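Side-chain contact in choline kinase (Cryptosporidium parvum, PDB 3MES), which probably catalyses the ATP- and magnesium-dependent phosphorylation of choline, and perhaps of ethanolamine: residues Leu204-Glu207 with Glu208-Gln212. Numbering follows the deposited sequence.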
loop_
_atom_site.group_PDB
_atom_site.type_symbol
_atom_site.label_atom_id
_atom_site.label_comp_id
_atom_site.label_asym_id
_atom_site.label_seq_id
_atom_site.Cartn_x
_atom_site.Cartn_y
_atom_site.Cartn_z
ATOM N N LEU B 204 14.919 -12.241 29.905
ATOM C CA LEU B 204 16.254 -12.437 29.361
ATOM C C LEU B 204 17.051 -11.134 29.367
ATOM O O LEU B 204 18.211 -11.105 29.780
ATOM C CB LEU B 204 16.167 -12.978 27.935
ATOM C CG LEU B 204 17.305 -13.896 27.504
ATOM C CD1 LEU B 204 17.127 -15.258 28.158
ATOM C CD2 LEU B 204 17.347 -14.021 25.985
ATOM N N TRP B 205 16.428 -10.057 28.901
ATOM C CA TRP B 205 17.106 -8.766 28.830
ATOM C C TRP B 205 17.206 -8.089 30.195
ATOM O O TRP B 205 18.089 -7.259 30.419
ATOM C CB TRP B 205 16.438 -7.842 27.807
ATOM C CG TRP B 205 16.645 -8.284 26.391
ATOM C CD1 TRP B 205 17.460 -9.293 25.960
ATOM C CD2 TRP B 205 16.061 -7.711 25.214
ATOM N NE1 TRP B 205 17.403 -9.395 24.591
ATOM C CE2 TRP B 205 16.553 -8.435 24.108
ATOM C CE3 TRP B 205 15.165 -6.661 24.987
ATOM C CZ2 TRP B 205 16.181 -8.142 22.796
ATOM C CZ3 TRP B 205 14.794 -6.373 23.686
ATOM C CH2 TRP B 205 15.302 -7.111 22.607
ATOM N N ARG B 206 16.308 -8.449 31.107
ATOM C CA ARG B 206 16.381 -7.940 32.471
ATOM C C ARG B 206 17.692 -8.364 33.120
ATOM O O ARG B 206 18.368 -7.561 33.761
ATOM C CB ARG B 206 15.209 -8.448 33.307
ATOM C CG ARG B 206 15.301 -8.071 34.775
ATOM C CD ARG B 206 14.175 -8.699 35.572
ATOM N NE ARG B 206 14.173 -10.154 35.451
ATOM C CZ ARG B 206 13.240 -10.944 35.971
ATOM N NH1 ARG B 206 12.228 -10.421 36.651
ATOM N NH2 ARG B 206 13.316 -12.258 35.810
ATOM N N GLU B 207 18.044 -9.633 32.945
ATOM C CA GLU B 207 19.273 -10.174 33.511
ATOM C C GLU B 207 20.517 -9.563 32.871
ATOM O O GLU B 207 21.501 -9.297 33.557
ATOM C CB GLU B 207 19.296 -11.699 33.398
ATOM C CG GLU B 207 18.279 -12.384 34.293
ATOM C CD GLU B 207 18.374 -11.915 35.732
ATOM O OE1 GLU B 207 19.507 -11.676 36.204
ATOM O OE2 GLU B 207 17.318 -11.784 36.391
ATOM N N GLU B 208 20.476 -9.337 31.562
ATOM C CA GLU B 208 21.592 -8.687 30.883
ATOM C C GLU B 208 21.806 -7.277 31.432
ATOM O O GLU B 208 22.940 -6.823 31.578
ATOM C CB GLU B 208 21.378 -8.651 29.366
ATOM C CG GLU B 208 21.610 -9.988 28.670
ATOM C CD GLU B 208 21.541 -9.887 27.153
ATOM O OE1 GLU B 208 21.280 -10.916 26.496
ATOM O OE2 GLU B 208 21.745 -8.779 26.614
ATOM N N ALA B 209 20.710 -6.592 31.743
ATOM C CA ALA B 209 20.784 -5.249 32.312
ATOM C C ALA B 209 21.480 -5.260 33.672
ATOM O O ALA B 209 22.420 -4.499 33.900
ATOM C CB ALA B 209 19.395 -4.638 32.423
ATOM N N LYS B 210 21.013 -6.118 34.574
ATOM C CA LYS B 210 21.652 -6.280 35.878
ATOM C C LYS B 210 23.169 -6.323 35.739
ATOM O O LYS B 210 23.887 -5.558 36.382
ATOM C CB LYS B 210 21.174 -7.564 36.558
ATOM C CG LYS B 210 20.023 -7.384 37.533
ATOM C CD LYS B 210 18.695 -7.235 36.821
ATOM C CE LYS B 210 17.546 -7.635 37.734
ATOM N NZ LYS B 210 17.635 -9.075 38.114
ATOM N N ILE B 211 23.647 -7.233 34.897
ATOM C CA ILE B 211 25.075 -7.389 34.653
ATOM C C ILE B 211 25.739 -6.057 34.309
ATOM O O ILE B 211 26.754 -5.688 34.901
ATOM C CB ILE B 211 25.336 -8.396 33.515
ATOM C CG1 ILE B 211 24.867 -9.795 33.929
ATOM C CG2 ILE B 211 26.813 -8.409 33.143
ATOM C CD1 ILE B 211 24.894 -10.807 32.804
ATOM N N GLN B 212 25.161 -5.341 33.350
ATOM C CA GLN B 212 25.698 -4.049 32.935
ATOM C C GLN B 212 25.669 -3.038 34.079
ATOM O O GLN B 212 26.634 -2.303 34.291
ATOM C CB GLN B 212 24.935 -3.509 31.724
ATOM C CG GLN B 212 25.208 -4.274 30.438
ATOM C CD GLN B 212 26.675 -4.252 30.052
ATOM O OE1 GLN B 212 27.177 -5.182 29.422
ATOM N NE2 GLN B 212 27.371 -3.186 30.434
HETATM O O HOH W 1 19.558 -11.549 24.144
#
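Trp-205 and Glu-208, one turn apart on helix 198-214, are joined through a water. It lies in the plane of the indole at its edge, accepting from Trp-205 NE1 at 3.1 Å and donating to Glu-208 OE1 at 3.0 Å. The direct approach is looser, Trp-205 CD1 standing 4.2 Å from Glu-208 OE1, with ring and carboxylate planes 52° apart. Glu-208 sets CG beside its own backbone N (chi1 -76°) and runs extended beyond it, which carries the carboxylate back along the helix to the indole; OE1 also accepts from the backbone N of Phe-117.

On another side of the helix, Lys-210 folds back over the preceding turn. The bend at chi2 puts Lys-210 CD 3.1 Å from Arg-206 O, the carbonyl that also accepts the helical hydrogen bond of Lys-210 N, and the bend at chi4 then turns NZ toward Glu-207. The Arg-206 and Lys-210 chains run side by side, Arg-206 CG lying 3.7 Å from Lys-210 CE. Glu-207, bent at chi2 (-52°), brings OE2 within reach of both cations: a salt bridge to Lys-210 NZ at 3.2 Å, its hydrogen bond weak, and a long one to Arg-206 NE at 3.7 Å.

Since Arg-206 NE and Lys-210 NZ are 4.5 Å apart, the shared carboxylate probably offsets their repulsion. The water and Phe-117 N together should restrain the Glu-208 carboxylate, and through that water it probably helps orient the Trp-205 ring, which meets Trp-374 of the decamethonium pocket.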